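PDB 2P7S: amphinase-2 from Rana pipiens, which hydrolyses RNA endonucleolytically, cutting poly(U), poly(C) and the dinucleotides CpA and UpA, and is toxic to cultured human carcinoma cells. Local coordinates for residues 47-52 with 75-80; 95-100 with 108-113. All blocks are in the same frame, centred on the assembly; numbering follows the deposited sequence.

Interaction 1 (47-52 with 75-80); sequences FIHSTT and TLTTCK
Phe47 and Ile48 pair with Thr77 and Leu76 as antiparallel strands of the curved sheet of the pancreatic ribonuclease fold. Phe47 and Thr77 form a hydrogen-bonded pair. Phe47 N gives a nearly straight bond to Thr77 O (2.7 Å, 174° at the hydrogen), and Thr77 N returns one to Phe47 O. A single direct backbone bond follows, from His49 N to Thr75 O. Between the same two residues a water bridges the strands, donating to His49 O and accepting from Thr75 N.

The His49 side chain can be followed outward. CB packs on Thr75 CB at 4.0 Å. CG sits anti to the carbonyl carbon (chi1 -64°), which swings the ring along the partner strand toward Thr77. Thr75 O lies at the ring edge, 3.4 Å from CD2. On the far side of the ring ND1 bonds to Gln19 O. Since that acceptor is a carbonyl, ND1 probably carries a proton. A bond at each ring nitrogen, this one and one at NE2, fixes the rotation of the imidazole.

On the same face Phe47 reaches along its strand toward Cys79, which is disulfide-linked to Cys26. Ring atom CE1 meets Cys79 SG at 3.6 Å in an oblique sulfur-aromatic contact. The opposite face carries Ile48 and Leu76. They lie side by side and point the same way, with Ile48 CG1 3.8 Å from Leu76 CD2. Ile48 also packs against Phe11 of helix 6-15. The His49 ring ends at NE2, which is hydrogen-bonded to Thr77 OG1 at 2.6 Å.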
ATOM      1  N   PHE A  47       2.347   2.939  -1.938  1.00 19.70           N
ATOM      2  CA  PHE A  47       3.212   1.797  -1.683  1.00 21.06           C
ATOM      3  C   PHE A  47       3.911   1.914  -0.336  1.00 22.24           C
ATOM      4  O   PHE A  47       4.387   2.984   0.035  1.00 23.03           O
ATOM      5  CB  PHE A  47       4.256   1.673  -2.796  1.00 21.14           C
ATOM      6  CG  PHE A  47       3.666   1.375  -4.140  1.00 21.65           C
ATOM      7  CD1 PHE A  47       3.247   2.403  -4.979  1.00 21.52           C
ATOM      8  CD2 PHE A  47       3.494   0.058  -4.554  1.00 22.77           C
ATOM      9  CE1 PHE A  47       2.663   2.116  -6.212  1.00 20.84           C
ATOM     10  CE2 PHE A  47       2.907  -0.241  -5.786  1.00 20.39           C
ATOM     11  CZ  PHE A  47       2.491   0.788  -6.616  1.00 20.15           C
ATOM     12  N   ILE A  48       3.990   0.797   0.378  1.00 21.93           N
ATOM     13  CA  ILE A  48       4.602   0.767   1.702  1.00 22.87           C
ATOM     14  C   ILE A  48       5.979   0.111   1.614  1.00 23.17           C
ATOM     15  O   ILE A  48       6.093  -1.060   1.253  1.00 22.84           O
ATOM     16  CB  ILE A  48       3.724  -0.044   2.691  1.00 22.30           C
ATOM     17  CG1 ILE A  48       2.270   0.418   2.602  1.00 22.29           C
ATOM     18  CG2 ILE A  48       4.241   0.123   4.108  1.00 23.37           C
ATOM     19  CD1 ILE A  48       1.275  -0.605   3.148  1.00 23.43           C
ATOM     20  N   HIS A  49       7.018   0.875   1.938  1.00 23.23           N
ATOM     21  CA  HIS A  49       8.388   0.371   1.890  1.00 25.38           C
ATOM     22  C   HIS A  49       8.690  -0.341   3.199  1.00 27.51           C
ATOM     23  O   HIS A  49       9.206   0.260   4.151  1.00 28.65           O
ATOM     24  CB  HIS A  49       9.357   1.537   1.686  1.00 24.06           C
ATOM     25  CG  HIS A  49       9.174   2.240   0.379  1.00 23.21           C
ATOM     26  ND1 HIS A  49       9.820   1.846  -0.774  1.00 21.59           N
ATOM     27  CD2 HIS A  49       8.374   3.275   0.028  1.00 24.03           C
ATOM     28  CE1 HIS A  49       9.423   2.607  -1.779  1.00 23.96           C
ATOM     29  NE2 HIS A  49       8.545   3.481  -1.319  1.00 24.96           N
ATOM     30  N   SER A  50       8.368  -1.625   3.249  1.00 27.93           N
ATOM     31  CA  SER A  50       8.584  -2.409   4.458  0.50 26.86           C
ATOM     32  C   SER A  50       8.428  -3.900   4.213  1.00 28.39           C
ATOM     33  O   SER A  50       7.884  -4.322   3.188  1.00 25.23           O
ATOM     34  CB  SER A  50       7.582  -1.975   5.537  0.50 26.11           C
ATOM     35  OG  SER A  50       7.519  -2.904   6.608  0.50 21.28           O
ATOM     36  N   THR A  51       8.913  -4.689   5.164  1.00 28.53           N
ATOM     37  CA  THR A  51       8.781  -6.131   5.095  1.00 29.39           C
ATOM     38  C   THR A  51       7.279  -6.268   5.345  1.00 28.24           C
ATOM     39  O   THR A  51       6.655  -5.328   5.840  1.00 28.46           O
ATOM     40  CB  THR A  51       9.567  -6.800   6.227  1.00 28.41           C
ATOM     41  OG1 THR A  51       9.378  -6.049   7.432  1.00 29.99           O
ATOM     42  CG2 THR A  51      11.059  -6.836   5.897  1.00 29.32           C
ATOM     43  N   THR A  52       6.703  -7.415   5.011  1.00 29.62           N
ATOM     44  CA  THR A  52       5.267  -7.619   5.175  1.00 29.25           C
ATOM     45  C   THR A  52       4.780  -7.788   6.610  1.00 28.62           C
ATOM     46  O   THR A  52       3.693  -7.326   6.955  1.00 27.10           O
ATOM     47  CB  THR A  52       4.798  -8.841   4.375  1.00 30.05           C
ATOM     48  OG1 THR A  52       5.418 -10.020   4.900  1.00 31.15           O
ATOM     49  CG2 THR A  52       5.165  -8.689   2.911  1.00 28.18           C
ATOM     50  N   THR A  75       7.432   4.282   5.659  1.00 33.59           N
ATOM     51  CA  THR A  75       7.914   5.108   4.554  1.00 33.47           C
ATOM     52  C   THR A  75       6.936   4.806   3.424  1.00 31.66           C
ATOM     53  O   THR A  75       6.781   3.645   3.032  1.00 27.95           O
ATOM     54  CB  THR A  75       9.331   4.699   4.128  1.00 35.99           C
ATOM     55  OG1 THR A  75      10.215   4.828   5.247  1.00 39.51           O
ATOM     56  CG2 THR A  75       9.824   5.586   2.994  1.00 35.80           C
ATOM     57  N   LEU A  76       6.287   5.846   2.901  1.00 30.14           N
ATOM     58  CA  LEU A  76       5.273   5.685   1.862  1.00 29.15           C
ATOM     59  C   LEU A  76       5.477   6.455   0.566  1.00 30.38           C
ATOM     60  O   LEU A  76       5.738   7.655   0.588  1.00 33.20           O
ATOM     61  CB  LEU A  76       3.922   6.111   2.425  1.00 28.95           C
ATOM     62  CG  LEU A  76       3.481   5.497   3.748  1.00 27.22           C
ATOM     63  CD1 LEU A  76       2.359   6.342   4.330  1.00 27.77           C
ATOM     64  CD2 LEU A  76       3.032   4.062   3.527  1.00 25.53           C
ATOM     65  N   THR A  77       5.334   5.758  -0.559  1.00 25.70           N
ATOM     66  CA  THR A  77       5.440   6.389  -1.866  1.00 24.33           C
ATOM     67  C   THR A  77       4.051   6.393  -2.489  1.00 23.34           C
ATOM     68  O   THR A  77       3.409   5.351  -2.621  1.00 19.52           O
ATOM     69  CB  THR A  77       6.387   5.631  -2.802  1.00 24.08           C
ATOM     70  OG1 THR A  77       7.729   5.778  -2.335  1.00 23.88           O
ATOM     71  CG2 THR A  77       6.280   6.169  -4.224  1.00 25.60           C
ATOM     72  N   THR A  78       3.577   7.573  -2.859  1.00 23.23           N
ATOM     73  CA  THR A  78       2.270   7.674  -3.474  1.00 21.80           C
ATOM     74  C   THR A  78       2.446   8.070  -4.937  1.00 20.86           C
ATOM     75  O   THR A  78       3.145   9.032  -5.241  1.00 22.11           O
ATOM     76  CB  THR A  78       1.394   8.723  -2.733  1.00 22.66           C
ATOM     77  OG1 THR A  78       1.107   8.247  -1.411  1.00 23.64           O
ATOM     78  CG2 THR A  78       0.087   8.954  -3.474  1.00 23.65           C
ATOM     79  N   CYS A  79       1.847   7.289  -5.831  1.00 20.23           N
ATOM     80  CA  CYS A  79       1.899   7.557  -7.268  1.00 22.06           C
ATOM     81  C   CYS A  79       0.549   8.157  -7.651  1.00 22.08           C
ATOM     82  O   CYS A  79      -0.493   7.552  -7.386  1.00 20.83           O
ATOM     83  CB  CYS A  79       2.096   6.261  -8.044  1.00 22.19           C
ATOM     84  SG  CYS A  79       3.603   5.346  -7.598  1.00 21.93           S
ATOM     85  N   LYS A  80       0.556   9.323  -8.290  1.00 22.10           N
ATOM     86  CA  LYS A  80      -0.709   9.953  -8.652  1.00 22.73           C
ATOM     87  C   LYS A  80      -0.621  10.886  -9.859  1.00 23.85           C
ATOM     88  O   LYS A  80       0.449  11.073 -10.452  1.00 21.74           O
ATOM     89  CB  LYS A  80      -1.231  10.752  -7.458  1.00 24.57           C
ATOM     90  CG  LYS A  80      -0.341  11.932  -7.091  1.00 24.86           C
ATOM     91  CD  LYS A  80      -0.918  12.697  -5.917  1.00 30.21           C
ATOM     92  CE  LYS A  80      -0.132  13.963  -5.639  1.00 33.75           C
ATOM     93  NZ  LYS A  80      -0.753  14.744  -4.534  1.00 37.87           N
TER
HETATM   94  O   HOH W   1       8.091   1.647   6.312  1.00 29.49           O

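Interaction 2 (95-100 with 108-113); sequences FICITC and FVKTGK. With ACT (acetate ion), chain C; ACT (acetate ion), chain D.
Ile96 and Phe108 meet at the apolar centre, their side chains crossing at about a right angle. Ile96 CG2 lies 3.9 Å from Phe108 CE2, oblique to the ring. Phe108 CG stands anti to its own N (chi1 -175°), which carries the ring along the sheet toward Ile96. On the other face Cys97 SG packs on Val109 CB at 3.7 Å and is disulfide-bonded to Cys114.

The backbone comes next. Cys97 N donates to Lys110 O at 2.8 Å. Cys97 O is gripped twice, by Val109 N at 2.9 Å and by Lys110 N at 3.2 Å. Both donors are tilted from the carbonyl plane.

At the outer end Lys113 lays its CE over the centre of the Phe95 ring, 3.5 Å above the plane. Its NZ is off-centre, 4.1 Å from the ring centroid in a cation-pi contact, and also bonds to Ser70 O.

Two acetate ions, probably from the crystallisation liquor, accept from Phe108 N and Thr111 N. The one at Phe108 N also bonds His15 and His107, the active-site pair by similarity. Val109 and Lys110 opposite Cys97 form a classic beta bulge, here in a hairpin strand beside the ribonuclease active site.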
ATOM      1  N   PHE A  95       1.599   7.373   9.459  1.00 36.10           N
ATOM      2  CA  PHE A  95       0.893   6.177   9.873  1.00 35.62           C
ATOM      3  C   PHE A  95       0.002   5.882   8.676  1.00 34.73           C
ATOM      4  O   PHE A  95      -0.082   6.692   7.746  1.00 32.37           O
ATOM      5  CB  PHE A  95       0.008   6.444  11.097  1.00 39.37           C
ATOM      6  CG  PHE A  95       0.704   7.166  12.214  1.00 43.10           C
ATOM      7  CD1 PHE A  95       0.886   8.546  12.162  1.00 45.14           C
ATOM      8  CD2 PHE A  95       1.180   6.466  13.320  1.00 44.15           C
ATOM      9  CE1 PHE A  95       1.533   9.221  13.197  1.00 45.96           C
ATOM     10  CE2 PHE A  95       1.827   7.129  14.358  1.00 44.73           C
ATOM     11  CZ  PHE A  95       2.003   8.510  14.297  1.00 45.94           C
ATOM     12  N   ILE A  96      -0.652   4.729   8.687  1.00 30.28           N
ATOM     13  CA  ILE A  96      -1.549   4.392   7.599  1.00 29.66           C
ATOM     14  C   ILE A  96      -2.842   3.856   8.174  1.00 29.49           C
ATOM     15  O   ILE A  96      -2.888   3.392   9.313  1.00 29.50           O
ATOM     16  CB  ILE A  96      -0.939   3.344   6.633  1.00 28.65           C
ATOM     17  CG1 ILE A  96      -0.618   2.046   7.385  1.00 29.73           C
ATOM     18  CG2 ILE A  96       0.305   3.923   5.976  1.00 27.08           C
ATOM     19  CD1 ILE A  96      -0.090   0.925   6.487  1.00 29.01           C
ATOM     20  N   CYS A  97      -3.899   3.955   7.381  1.00 27.98           N
ATOM     21  CA  CYS A  97      -5.211   3.484   7.775  1.00 27.63           C
ATOM     22  C   CYS A  97      -5.581   2.386   6.795  1.00 27.64           C
ATOM     23  O   CYS A  97      -5.622   2.611   5.582  1.00 26.19           O
ATOM     24  CB  CYS A  97      -6.239   4.623   7.704  1.00 28.20           C
ATOM     25  SG  CYS A  97      -7.937   4.041   8.013  1.00 31.27           S
ATOM     26  N   ILE A  98      -5.837   1.194   7.321  1.00 26.62           N
ATOM     27  CA  ILE A  98      -6.180   0.059   6.476  1.00 27.24           C
ATOM     28  C   ILE A  98      -7.418  -0.656   6.988  1.00 28.05           C
ATOM     29  O   ILE A  98      -7.842  -0.456   8.129  1.00 29.95           O
ATOM     30  CB  ILE A  98      -5.025  -0.980   6.435  1.00 27.03           C
ATOM     31  CG1 ILE A  98      -4.801  -1.560   7.832  1.00 26.54           C
ATOM     32  CG2 ILE A  98      -3.747  -0.335   5.929  1.00 26.95           C
ATOM     33  CD1 ILE A  98      -3.722  -2.625   7.892  1.00 29.22           C
ATOM     34  N   THR A  99      -8.006  -1.481   6.134  1.00 27.11           N
ATOM     35  CA  THR A  99      -9.165  -2.263   6.538  1.00 28.48           C
ATOM     36  C   THR A  99      -8.595  -3.641   6.810  1.00 28.47           C
ATOM     37  O   THR A  99      -7.803  -4.154   6.019  1.00 26.03           O
ATOM     38  CB  THR A  99     -10.213  -2.402   5.421  1.00 28.62           C
ATOM     39  OG1 THR A  99     -10.602  -1.104   4.961  1.00 29.85           O
ATOM     40  CG2 THR A  99     -11.443  -3.141   5.941  1.00 28.71           C
ATOM     41  N   CYS A 100      -8.982  -4.220   7.939  1.00 28.65           N
ATOM     42  CA  CYS A 100      -8.526  -5.547   8.321  1.00 28.88           C
ATOM     43  C   CYS A 100      -9.691  -6.509   8.201  1.00 29.45           C
ATOM     44  O   CYS A 100     -10.850  -6.111   8.339  1.00 30.33           O
ATOM     45  CB  CYS A 100      -8.083  -5.578   9.784  1.00 27.90           C
ATOM     46  SG  CYS A 100      -6.649  -4.577  10.268  1.00 28.72           S
ATOM     47  N   PHE A 108      -6.257  -0.757   1.514  1.00 24.05           N
ATOM     48  CA  PHE A 108      -5.560   0.447   1.937  1.00 23.38           C
ATOM     49  C   PHE A 108      -6.560   1.595   1.844  1.00 24.74           C
ATOM     50  O   PHE A 108      -7.070   1.889   0.767  1.00 26.02           O
ATOM     51  CB  PHE A 108      -4.356   0.723   1.040  1.00 23.66           C
ATOM     52  CG  PHE A 108      -3.525   1.882   1.495  1.00 23.51           C
ATOM     53  CD1 PHE A 108      -3.869   3.186   1.147  1.00 25.20           C
ATOM     54  CD2 PHE A 108      -2.415   1.676   2.300  1.00 24.61           C
ATOM     55  CE1 PHE A 108      -3.116   4.266   1.597  1.00 23.96           C
ATOM     56  CE2 PHE A 108      -1.654   2.754   2.760  1.00 26.37           C
ATOM     57  CZ  PHE A 108      -2.008   4.047   2.408  1.00 23.80           C
ATOM     58  N   VAL A 109      -6.846   2.222   2.980  1.00 25.26           N
ATOM     59  CA  VAL A 109      -7.811   3.318   3.035  1.00 26.05           C
ATOM     60  C   VAL A 109      -7.178   4.684   2.776  1.00 26.71           C
ATOM     61  O   VAL A 109      -7.591   5.411   1.868  1.00 26.03           O
ATOM     62  CB  VAL A 109      -8.524   3.347   4.415  1.00 28.81           C
ATOM     63  CG1 VAL A 109      -9.557   4.482   4.465  1.00 28.44           C
ATOM     64  CG2 VAL A 109      -9.197   2.004   4.677  1.00 27.48           C
ATOM     65  N   LYS A 110      -6.180   5.038   3.576  1.00 26.16           N
ATOM     66  CA  LYS A 110      -5.512   6.323   3.409  1.00 28.50           C
ATOM     67  C   LYS A 110      -4.219   6.392   4.197  1.00 27.65           C
ATOM     68  O   LYS A 110      -3.957   5.553   5.058  1.00 27.21           O
ATOM     69  CB  LYS A 110      -6.422   7.459   3.883  1.00 29.23           C
ATOM     70  CG  LYS A 110      -6.754   7.388   5.367  1.00 29.91           C
ATOM     71  CD  LYS A 110      -7.628   8.550   5.830  1.00 33.19           C
ATOM     72  CE  LYS A 110      -6.848   9.858   5.900  1.00 34.98           C
ATOM     73  NZ  LYS A 110      -7.656  10.954   6.512  1.00 40.69           N
ATOM     74  N   THR A 111      -3.415   7.403   3.889  1.00 29.41           N
ATOM     75  CA  THR A 111      -2.160   7.632   4.587  1.00 30.83           C
ATOM     76  C   THR A 111      -2.543   8.411   5.849  1.00 32.25           C
ATOM     77  O   THR A 111      -3.456   9.237   5.817  1.00 31.76           O
ATOM     78  CB  THR A 111      -1.182   8.466   3.719  1.00 32.49           C
ATOM     79  OG1 THR A 111      -0.762   7.690   2.586  1.00 31.01           O
ATOM     80  CG2 THR A 111       0.032   8.867   4.520  1.00 33.08           C
ATOM     81  N   GLY A 112      -1.856   8.139   6.953  1.00 33.28           N
ATOM     82  CA  GLY A 112      -2.163   8.804   8.208  1.00 35.25           C
ATOM     83  C   GLY A 112      -3.182   8.009   9.015  1.00 36.36           C
ATOM     84  O   GLY A 112      -3.638   6.947   8.581  1.00 34.38           O
ATOM     85  N   LYS A 113      -3.533   8.520  10.192  1.00 37.01           N
ATOM     86  CA  LYS A 113      -4.512   7.876  11.068  1.00 38.45           C
ATOM     87  C   LYS A 113      -5.878   7.849  10.395  1.00 38.18           C
ATOM     88  O   LYS A 113      -6.203   8.741   9.608  1.00 37.81           O
ATOM     89  CB  LYS A 113      -4.634   8.652  12.381  1.00 39.70           C
ATOM     90  CG  LYS A 113      -3.368   8.709  13.209  1.00 40.45           C
ATOM     91  CD  LYS A 113      -3.097   7.373  13.862  1.00 40.18           C
ATOM     92  CE  LYS A 113      -1.919   7.454  14.807  1.00 39.32           C
ATOM     93  NZ  LYS A 113      -1.642   6.126  15.411  1.00 38.79           N
TER
HETATM   94  C   ACT C 505      -3.321   8.382   0.136  1.00 51.63           C
HETATM   95  O   ACT C 505      -3.870   8.672   1.224  1.00 49.74           O
HETATM   96  OXT ACT C 505      -3.107   7.189  -0.383  1.00 53.48           O
HETATM   97  CH3 ACT C 505      -2.839   9.553  -0.704  1.00 51.09           C
HETATM   98  C   ACT D 506      -6.688  -2.989  -1.767  1.00 50.06           C
HETATM   99  O   ACT D 506      -7.820  -3.107  -2.284  1.00 51.03           O
HETATM  100  OXT ACT D 506      -6.186  -1.954  -1.122  1.00 48.66           O
HETATM  101  CH3 ACT D 506      -5.769  -4.195  -1.897  1.00 49.56           C

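Overall arrangement
Interaction 1 and interaction 2 have centres about 12 Å apart and belong to the same mixed sheet. They come in series along the chain: 47-52 pairs with 75-80 before 95-100 pairs with 108-113. Strands 74-83 and 86-101 are sheet neighbours, so the two contacts adjoin. Leu76 CD1 reaches Thr111 CG2 at 3.4 Å and Ile96 CG2 at 3.6 Å, while Ile48 CD1 meets Ile96 CD1. These side chains form one apolar patch across both contacts. His15, the proton acceptor by similarity, lies close to Ile48 and to Phe108. The shared sheet thus joins residues distant in sequence around the probable catalytic site.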